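Long-range contacts in 2-oxoglutarate (2OG) and Fe(II)-dependent oxygenase superfamily protein (Arabidopsis thaliana, PDB 6KWA), which probably oxidises the plant hormone indole-3-acetic acid irreversibly to inactive 2-oxoindole-3-acetic acid, as a 2-oxoglutarate- and iron(II)-dependent dioxygenase: residues A[1-6]-A[24-29]; A[172-177]-A[243-248]; A[208-213]-A[224-229]. All coordinates share one frame; numbering follows the deposited sequence.

Interaction 1: residues A[1-6]-A[24-29]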
loop_
_atom_site.group_PDB
_atom_site.type_symbol
_atom_site.label_atom_id
_atom_site.label_comp_id
_atom_site.label_asym_id
_atom_site.label_seq_id
_atom_site.Cartn_x
_atom_site.Cartn_y
_atom_site.Cartn_z
ATOM N N MET A 1 -12.431 -6.026 13.374
ATOM C CA MET A 1 -11.696 -4.875 13.884
ATOM C C MET A 1 -10.226 -5.026 13.535
ATOM O O MET A 1 -9.602 -6.039 13.865
ATOM C CB MET A 1 -11.856 -4.699 15.400
ATOM C CG MET A 1 -10.801 -3.716 16.010
ATOM S SD MET A 1 -10.896 -3.478 17.812
ATOM C CE MET A 1 -9.639 -2.233 18.142
ATOM N N ILE A 2 -9.665 -4.017 12.881
ATOM C CA ILE A 2 -8.270 -4.116 12.467
ATOM C C ILE A 2 -7.293 -3.853 13.623
ATOM O O ILE A 2 -7.431 -2.886 14.373
ATOM C CB ILE A 2 -7.994 -3.128 11.340
ATOM C CG1 ILE A 2 -6.504 -3.084 11.014
ATOM C CG2 ILE A 2 -8.512 -1.719 11.726
ATOM C CD1 ILE A 2 -6.188 -2.204 9.829
ATOM N N PRO A 3 -6.324 -4.763 13.795
ATOM C CA PRO A 3 -5.359 -4.665 14.881
ATOM C C PRO A 3 -4.272 -3.673 14.567
ATOM O O PRO A 3 -3.968 -3.365 13.409
ATOM C CB PRO A 3 -4.806 -6.084 14.997
ATOM C CG PRO A 3 -5.045 -6.697 13.680
ATOM C CD PRO A 3 -6.293 -6.090 13.154
ATOM N N THR A 4 -3.708 -3.135 15.628
ATOM C CA THR A 4 -2.571 -2.278 15.521
ATOM C C THR A 4 -1.417 -3.041 16.105
ATOM O O THR A 4 -1.578 -3.693 17.131
ATOM C CB THR A 4 -2.784 -0.971 16.228
ATOM O OG1 THR A 4 -3.817 -0.258 15.540
ATOM C CG2 THR A 4 -1.485 -0.165 16.216
ATOM N N ILE A 5 -0.320 -3.083 15.355
ATOM C CA ILE A 5 0.877 -3.837 15.709
ATOM C C ILE A 5 2.089 -2.949 15.965
ATOM O O ILE A 5 2.457 -2.130 15.129
ATOM C CB ILE A 5 1.179 -4.872 14.604
ATOM C CG1 ILE A 5 0.080 -5.936 14.699
ATOM C CG2 ILE A 5 2.547 -5.486 14.779
ATOM C CD1 ILE A 5 0.312 -7.161 13.890
ATOM N N ASP A 6 2.695 -3.125 17.133
ATOM C CA ASP A 6 3.872 -2.367 17.578
ATOM C C ASP A 6 5.134 -3.027 17.058
ATOM O O ASP A 6 5.552 -4.053 17.582
ATOM C CB ASP A 6 3.887 -2.304 19.121
ATOM C CG ASP A 6 4.978 -1.370 19.693
ATOM O OD1 ASP A 6 5.920 -0.956 18.982
ATOM O OD2 ASP A 6 4.872 -1.045 20.892
ATOM N N GLU A 24 -3.815 -13.269 8.536
ATOM C CA GLU A 24 -4.620 -14.426 8.166
ATOM C C GLU A 24 -6.081 -14.175 8.389
ATOM O O GLU A 24 -6.922 -14.569 7.560
ATOM C CB GLU A 24 -4.194 -15.647 8.974
ATOM C CG GLU A 24 -2.921 -16.295 8.477
ATOM C CD GLU A 24 -2.418 -17.423 9.371
ATOM O OE1 GLU A 24 -3.059 -17.705 10.396
ATOM O OE2 GLU A 24 -1.378 -18.043 9.027
ATOM N N ARG A 25 -6.392 -13.476 9.477
ATOM C CA ARG A 25 -7.785 -13.305 9.867
ATOM C C ARG A 25 -8.423 -12.073 9.235
ATOM O O ARG A 25 -9.573 -12.133 8.817
ATOM C CB ARG A 25 -7.902 -13.226 11.388
ATOM C CG ARG A 25 -9.275 -12.769 11.880
ATOM C CD ARG A 25 -10.383 -13.722 11.454
ATOM N NE ARG A 25 -11.679 -13.261 11.947
ATOM C CZ ARG A 25 -12.589 -12.633 11.205
ATOM N NH1 ARG A 25 -12.353 -12.390 9.919
ATOM N NH2 ARG A 25 -13.741 -12.257 11.747
ATOM N N TRP A 26 -7.682 -10.962 9.161
ATOM C CA TRP A 26 -8.216 -9.700 8.641
ATOM C C TRP A 26 -7.586 -9.225 7.333
ATOM O O TRP A 26 -8.158 -8.399 6.632
ATOM C CB TRP A 26 -8.022 -8.601 9.674
ATOM C CG TRP A 26 -8.605 -8.923 10.999
ATOM C CD1 TRP A 26 -7.933 -9.231 12.143
ATOM C CD2 TRP A 26 -10.002 -8.993 11.314
ATOM N NE1 TRP A 26 -8.832 -9.465 13.169
ATOM C CE2 TRP A 26 -10.107 -9.324 12.680
ATOM C CE3 TRP A 26 -11.174 -8.795 10.573
ATOM C CZ2 TRP A 26 -11.341 -9.460 13.323
ATOM C CZ3 TRP A 26 -12.409 -8.927 11.218
ATOM C CH2 TRP A 26 -12.475 -9.267 12.574
ATOM N N GLY A 27 -6.371 -9.684 7.038
ATOM C CA GLY A 27 -5.691 -9.275 5.825
ATOM C C GLY A 27 -5.150 -7.857 5.866
ATOM O O GLY A 27 -4.686 -7.323 4.860
ATOM N N CYS A 28 -5.166 -7.263 7.050
ATOM C CA CYS A 28 -4.646 -5.924 7.208
ATOM C C CYS A 28 -4.313 -5.654 8.647
ATOM O O CYS A 28 -4.794 -6.342 9.547
ATOM C CB CYS A 28 -5.673 -4.891 6.703
ATOM S SG CYS A 28 -7.285 -5.027 7.531
ATOM N N PHE A 29 -3.480 -4.648 8.862
ATOM C CA PHE A 29 -3.165 -4.198 10.207
ATOM C C PHE A 29 -2.499 -2.852 10.146
ATOM O O PHE A 29 -1.905 -2.489 9.149
ATOM C CB PHE A 29 -2.285 -5.211 10.955
ATOM C CG PHE A 29 -1.019 -5.563 10.257
ATOM C CD1 PHE A 29 0.173 -4.929 10.577
ATOM C CD2 PHE A 29 -1.007 -6.571 9.299
ATOM C CE1 PHE A 29 1.343 -5.278 9.944
ATOM C CE2 PHE A 29 0.165 -6.907 8.640
ATOM C CZ PHE A 29 1.355 -6.273 8.979
#

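Interaction 2: residues A[172-177]-A[243-248]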
loop_
_atom_site.group_PDB
_atom_site.type_symbol
_atom_site.label_atom_id
_atom_site.label_comp_id
_atom_site.label_asym_id
_atom_site.label_seq_id
_atom_site.Cartn_x
_atom_site.Cartn_y
_atom_site.Cartn_z
ATOM N N SER A 172 -3.686 -6.228 -5.925
ATOM C CA SER A 172 -3.256 -7.392 -6.693
ATOM C C SER A 172 -1.858 -7.861 -6.295
ATOM O O SER A 172 -1.458 -8.991 -6.623
ATOM C CB SER A 172 -3.267 -7.076 -8.184
ATOM O OG SER A 172 -2.358 -6.021 -8.445
ATOM N N GLY A 173 -1.126 -7.004 -5.582
ATOM C CA GLY A 173 0.251 -7.305 -5.217
ATOM C C GLY A 173 0.318 -8.145 -3.956
ATOM O O GLY A 173 -0.652 -8.800 -3.563
ATOM N N PHE A 174 1.478 -8.148 -3.328
ATOM C CA PHE A 174 1.692 -8.961 -2.144
ATOM C C PHE A 174 1.257 -8.194 -0.897
ATOM O O PHE A 174 0.411 -8.647 -0.117
ATOM C CB PHE A 174 3.169 -9.375 -2.059
ATOM C CG PHE A 174 3.470 -10.288 -0.925
ATOM C CD1 PHE A 174 3.298 -11.658 -1.050
ATOM C CD2 PHE A 174 3.951 -9.778 0.280
ATOM C CE1 PHE A 174 3.594 -12.503 0.012
ATOM C CE2 PHE A 174 4.243 -10.625 1.342
ATOM C CZ PHE A 174 4.047 -11.995 1.204
ATOM N N LEU A 175 1.828 -7.013 -0.737
ATOM C CA LEU A 175 1.613 -6.216 0.452
ATOM C C LEU A 175 1.533 -4.726 0.122
ATOM O O LEU A 175 2.298 -4.245 -0.679
ATOM C CB LEU A 175 2.785 -6.519 1.388
ATOM C CG LEU A 175 3.208 -5.844 2.670
ATOM C CD1 LEU A 175 4.231 -6.789 3.292
ATOM C CD2 LEU A 175 3.866 -4.503 2.352
ATOM N N THR A 176 0.668 -3.979 0.796
ATOM C CA THR A 176 0.550 -2.553 0.511
ATOM C C THR A 176 0.769 -1.725 1.779
ATOM O O THR A 176 0.234 -2.052 2.824
ATOM C CB THR A 176 -0.832 -2.213 -0.091
ATOM O OG1 THR A 176 -1.007 -2.942 -1.311
ATOM C CG2 THR A 176 -0.950 -0.707 -0.366
ATOM N N ILE A 177 1.573 -0.668 1.690
ATOM C CA ILE A 177 1.751 0.241 2.828
ATOM C C ILE A 177 1.057 1.561 2.522
ATOM O O ILE A 177 1.392 2.232 1.555
ATOM C CB ILE A 177 3.248 0.468 3.149
ATOM C CG1 ILE A 177 3.904 -0.886 3.444
ATOM C CG2 ILE A 177 3.421 1.463 4.307
ATOM C CD1 ILE A 177 5.301 -0.839 3.870
ATOM N N SER A 243 2.308 2.374 -1.213
ATOM C CA SER A 243 3.488 1.700 -1.743
ATOM C C SER A 243 3.210 0.216 -1.831
ATOM O O SER A 243 2.939 -0.410 -0.829
ATOM C CB SER A 243 4.710 1.955 -0.881
ATOM O OG SER A 243 4.860 3.337 -0.624
ATOM N N PHE A 244 3.258 -0.330 -3.038
ATOM C CA PHE A 244 2.873 -1.716 -3.279
ATOM C C PHE A 244 4.081 -2.610 -3.477
ATOM O O PHE A 244 4.854 -2.397 -4.393
ATOM C CB PHE A 244 1.996 -1.844 -4.522
ATOM C CG PHE A 244 0.756 -1.004 -4.504
ATOM C CD1 PHE A 244 -0.389 -1.454 -3.869
ATOM C CD2 PHE A 244 0.708 0.205 -5.186
ATOM C CE1 PHE A 244 -1.544 -0.698 -3.881
ATOM C CE2 PHE A 244 -0.454 0.965 -5.205
ATOM C CZ PHE A 244 -1.571 0.515 -4.555
ATOM N N LEU A 245 4.236 -3.611 -2.625
ATOM C CA LEU A 245 5.179 -4.667 -2.921
ATOM C C LEU A 245 4.418 -5.642 -3.811
ATOM O O LEU A 245 3.360 -6.154 -3.417
ATOM C CB LEU A 245 5.685 -5.352 -1.653
ATOM C CG LEU A 245 6.608 -6.534 -1.943
ATOM C CD1 LEU A 245 7.869 -6.046 -2.601
ATOM C CD2 LEU A 245 6.930 -7.330 -0.696
ATOM N N LEU A 246 4.891 -5.812 -5.039
ATOM C CA LEU A 246 4.211 -6.662 -6.022
ATOM C C LEU A 246 4.804 -8.065 -6.041
ATOM O O LEU A 246 5.763 -8.352 -5.338
ATOM C CB LEU A 246 4.305 -6.038 -7.417
ATOM C CG LEU A 246 3.853 -4.584 -7.526
ATOM C CD1 LEU A 246 4.109 -4.044 -8.922
ATOM C CD2 LEU A 246 2.378 -4.495 -7.172
ATOM N N GLY A 247 4.277 -8.922 -6.894
ATOM C CA GLY A 247 4.820 -10.258 -7.020
ATOM C C GLY A 247 5.991 -10.263 -7.986
ATOM O O GLY A 247 6.553 -9.220 -8.314
ATOM N N PRO A 248 6.381 -11.452 -8.441
ATOM C CA PRO A 248 7.472 -11.520 -9.412
ATOM C C PRO A 248 7.096 -10.885 -10.754
ATOM O O PRO A 248 5.951 -11.005 -11.215
ATOM C CB PRO A 248 7.712 -13.031 -9.576
ATOM C CG PRO A 248 6.965 -13.687 -8.435
ATOM C CD PRO A 248 5.820 -12.777 -8.126
HETATM O O HOH W 1 3.593 4.496 1.410
#

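Interaction 3: residues A[208-213]-A[224-229]. With MG (magnesium ion), chain D.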
loop_
_atom_site.group_PDB
_atom_site.type_symbol
_atom_site.label_atom_id
_atom_site.label_comp_id
_atom_site.label_asym_id
_atom_site.label_seq_id
_atom_site.Cartn_x
_atom_site.Cartn_y
_atom_site.Cartn_z
ATOM N N ALA A 208 -1.044 2.024 7.460
ATOM C CA ALA A 208 -1.980 0.917 7.310
ATOM C C ALA A 208 -1.376 -0.128 6.376
ATOM O O ALA A 208 -0.930 0.189 5.272
ATOM C CB ALA A 208 -3.304 1.423 6.767
ATOM N N ILE A 209 -1.356 -1.375 6.813
ATOM C CA ILE A 209 -0.791 -2.429 5.990
ATOM C C ILE A 209 -1.932 -3.283 5.555
ATOM O O ILE A 209 -2.797 -3.588 6.355
ATOM C CB ILE A 209 0.215 -3.306 6.757
ATOM C CG1 ILE A 209 1.155 -2.447 7.592
ATOM C CG2 ILE A 209 0.976 -4.200 5.805
ATOM C CD1 ILE A 209 1.996 -1.539 6.802
ATOM N N ASN A 210 -1.937 -3.709 4.308
ATOM C CA ASN A 210 -2.908 -4.713 3.946
ATOM C C ASN A 210 -2.277 -5.652 2.963
ATOM O O ASN A 210 -1.310 -5.303 2.284
ATOM C CB ASN A 210 -4.172 -4.099 3.353
ATOM C CG ASN A 210 -3.946 -3.594 1.984
ATOM O OD1 ASN A 210 -3.585 -2.437 1.806
ATOM N ND2 ASN A 210 -4.080 -4.471 0.988
ATOM N N LEU A 211 -2.813 -6.860 2.897
ATOM C CA LEU A 211 -2.238 -7.871 2.026
ATOM C C LEU A 211 -3.076 -7.923 0.753
ATOM O O LEU A 211 -4.217 -7.473 0.762
ATOM C CB LEU A 211 -2.191 -9.223 2.757
ATOM C CG LEU A 211 -1.115 -9.278 3.852
ATOM C CD1 LEU A 211 -1.498 -8.533 5.134
ATOM C CD2 LEU A 211 -0.788 -10.716 4.162
ATOM N N GLY A 212 -2.496 -8.392 -0.351
ATOM C CA GLY A 212 -3.210 -8.459 -1.616
ATOM C C GLY A 212 -3.252 -9.861 -2.226
ATOM O O GLY A 212 -2.839 -10.858 -1.598
ATOM N N ASP A 213 -3.738 -9.940 -3.463
ATOM C CA ASP A 213 -3.919 -11.223 -4.165
ATOM C C ASP A 213 -2.655 -12.084 -4.200
ATOM O O ASP A 213 -2.718 -13.291 -4.039
ATOM C CB ASP A 213 -4.410 -10.970 -5.595
ATOM C CG ASP A 213 -5.843 -10.382 -5.651
ATOM O OD1 ASP A 213 -6.632 -10.528 -4.672
ATOM O OD2 ASP A 213 -6.165 -9.757 -6.695
ATOM N N CYS A 224 -5.053 -13.452 4.028
ATOM C CA CYS A 224 -6.270 -12.809 3.519
ATOM C C CYS A 224 -6.020 -11.629 2.568
ATOM O O CYS A 224 -5.432 -10.609 2.966
ATOM C CB CYS A 224 -7.127 -12.334 4.678
ATOM S SG CYS A 224 -8.660 -11.521 4.109
ATOM N N ASN A 225 -6.405 -11.747 1.306
ATOM C CA ASN A 225 -6.296 -10.575 0.437
ATOM C C ASN A 225 -7.512 -9.674 0.681
ATOM O O ASN A 225 -8.575 -9.842 0.072
ATOM C CB ASN A 225 -6.175 -10.987 -1.037
ATOM C CG ASN A 225 -7.305 -11.914 -1.486
ATOM O OD1 ASN A 225 -7.907 -12.615 -0.675
ATOM N ND2 ASN A 225 -7.608 -11.893 -2.785
ATOM N N VAL A 226 -7.364 -8.722 1.593
ATOM C CA VAL A 226 -8.538 -8.053 2.129
ATOM C C VAL A 226 -9.304 -7.197 1.104
ATOM O O VAL A 226 -8.721 -6.527 0.227
ATOM C CB VAL A 226 -8.166 -7.180 3.364
ATOM C CG1 VAL A 226 -7.261 -6.021 2.977
ATOM C CG2 VAL A 226 -9.453 -6.712 4.090
ATOM N N LYS A 227 -10.627 -7.226 1.240
ATOM C CA LYS A 227 -11.496 -6.417 0.409
ATOM C C LYS A 227 -11.690 -5.084 1.093
ATOM O O LYS A 227 -12.118 -5.022 2.247
ATOM C CB LYS A 227 -12.861 -7.081 0.177
ATOM C CG LYS A 227 -12.853 -8.460 -0.484
ATOM C CD LYS A 227 -14.304 -8.957 -0.627
ATOM C CE LYS A 227 -14.425 -10.289 -1.349
ATOM N NZ LYS A 227 -13.940 -11.422 -0.491
ATOM N N HIS A 228 -11.406 -4.011 0.381
ATOM C CA HIS A 228 -11.525 -2.708 1.003
ATOM C C HIS A 228 -12.051 -1.637 0.046
ATOM O O HIS A 228 -12.022 -1.791 -1.182
ATOM C CB HIS A 228 -10.160 -2.282 1.589
ATOM C CG HIS A 228 -9.039 -2.285 0.600
ATOM N ND1 HIS A 228 -8.456 -3.447 0.140
ATOM C CD2 HIS A 228 -8.364 -1.267 0.011
ATOM C CE1 HIS A 228 -7.485 -3.146 -0.706
ATOM N NE2 HIS A 228 -7.407 -1.830 -0.801
ATOM N N ARG A 229 -12.505 -0.538 0.632
ATOM C CA ARG A 229 -12.997 0.593 -0.145
ATOM C C ARG A 229 -12.876 1.838 0.716
ATOM O O ARG A 229 -12.768 1.746 1.944
ATOM C CB ARG A 229 -14.458 0.414 -0.542
ATOM C CG ARG A 229 -15.258 -0.108 0.613
ATOM C CD ARG A 229 -16.744 -0.055 0.395
ATOM N NE ARG A 229 -17.439 -0.315 1.654
ATOM C CZ ARG A 229 -18.747 -0.507 1.751
ATOM N NH1 ARG A 229 -19.495 -0.479 0.657
ATOM N NH2 ARG A 229 -19.304 -0.744 2.934
HETATM MG MG MG D . -6.487 -0.614 -2.229
HETATM O O HOH W 2 -6.439 -6.780 -0.751
#

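Interaction 1: residues A[1-6]-A[24-29]
Trp26 and the start of the chain meet face-on. The backbone of Met1 lies over one face of the indole, its N 3.3 Å from Trp26 CH2 above the six-membered ring and its O 3.5 Å above the ring plane toward the rim. The indole thus lies between the Met1 backbone on one face and Arg25 CG on the other.

The other side-chain contacts are mostly apolar. Pro3 meets the indole obliquely, its CD 3.7 Å from Trp26 CD1. Ile2 sends CG1 anti to its backbone N (chi1 173°), and that branch and CD1 run against the backbone of the other segment, CG1 lying 3.6 Å from Phe29 CA; CD1 also reaches Cys28 SG at 3.8 Å. Pro3 crosses the base of Phe29 at about a right angle, with its CG 4.2 Å from Phe29 CB. Farther along, Ile5 CD1 approaches Phe29 CD1 obliquely at 4.0 Å.

No hydrogen bond joins the two segments directly; the backbone pairing of Pro3 and Ile5 begins at Arg30, and Ile5 also pairs with Ile32. The two segments belong to a beta-alpha-beta unit in which strands 4-6 and 28-32 run parallel, joined by helix 12-25. Ile5 packs on Leu15 and Ile19 of that helix, while Ile2 and Cys28 touch Phe198 of strand 197-200.

Interaction 2: residues A[172-177]-A[243-248]
The ring of Phe244 receives Thr176 OG1 at its edge, near the ring plane, 3.0 Å from Phe244 CD1, while Thr176 CG2 lies 3.6 Å from the same carbon. Phe244 CG (chi1 -56°) and Thr176 OG1 (chi1 -60°) both stand anti to their own carbonyl carbons, which lets the two side chains run alongside and point the same way. The ring of Phe174 is met obliquely by Leu245, CD2 to CD2 at 4.0 Å; edge-to-face partners Trp145 and Trp218 also pack against it. An alanine at Phe244 takes away the ring edge along Thr176 and would probably open a gap there, leaving the hydroxyl that bonds the metal ligand Asp171 less firmly placed.

Strands 175-179 and 237-245 are antiparallel neighbours in the larger sheet of the double-stranded beta-helix, and their short segments here run at 162°. Ile177 with Ser243 (two bonds of 2.9 Å, N to O each way) and Leu175 with Leu245 (Leu245 N to Leu175 O 2.8 Å) are hydrogen-bonded pairs; Thr176 with Phe244 is the non-hydrogen-bonded pair between. Then the register slips: Leu245 O accepts from both Phe174 N at 2.7 Å, in the carbonyl plane, and Leu175 N at 3.2 Å, a classic beta bulge. A water bridges Ile177 O and Ser243 OG.

Interaction 3: residues A[208-213]-A[224-229]
His228 and Asn210 meet beside the metal site, Asn210 ND2 standing 4.0 Å from His228 CE1 in an oblique approach with amide and ring planes 47° apart. NE2 of His228 binds the magnesium ion at 2.1 Å, and His169 and Asp171 supply the other protein ligands.

Behind this first shell, His228 ND1 donates to Val226 O, which lies in the plane of the imidazole, so the ring is held at both nitrogens. ND2 of Asn210 makes two bonds, to Leu211 O at 3.0 Å, which it meets from above the carbonyl plane, and to Asp171 OD2; CG set between backbone N and carbonyl carbon (chi1 73°) turns the amide toward both. CB packs against Val226 CG1 at 3.7 Å, the two side chains crossing at about a right angle.

One layer farther out, a water donates to both Leu211 O and Val226 O, while the direct bond from Val226 N to Leu211 O is weak. Asn225 ND2 meets Asp213 OD1 nearly along its C-O axis, the carboxylate turned 62° from the amide; the modelled 2.5 Å is shorter than such a bond normally is, so the exact distance is doubtful. Thr170 also bonds that oxygen.

The chemistry is that of the His-X-Asp...His facial triad of this oxygenase family: magnesium occupies the position where iron(II) would be expected, and the ND1 bond probably helps hold the ring's rotation, with NE2 on the metal.

From the N terminus, interaction 1 closes first: the chain leaves 1-6, passes through helix 12-25 and returns with 24-29 against 1-6, complete before the other two open. Interaction 2 then spans the long connection from 172-177 to 243-248, and interaction 3 (208-213 with 224-229) is nested inside that loop. All three reach the larger sheet. Strand 207-211 lies between 28-32 and 175-179: Phe29 O and Ile209 N, 2.6 Å apart, probably bond interaction 1 to interaction 3, as Thr176 N and Asn210 O, 2.8 Å apart, probably bond interaction 2 to it. Interaction 3 also ties this sheet to strand 228-231 of the smaller one.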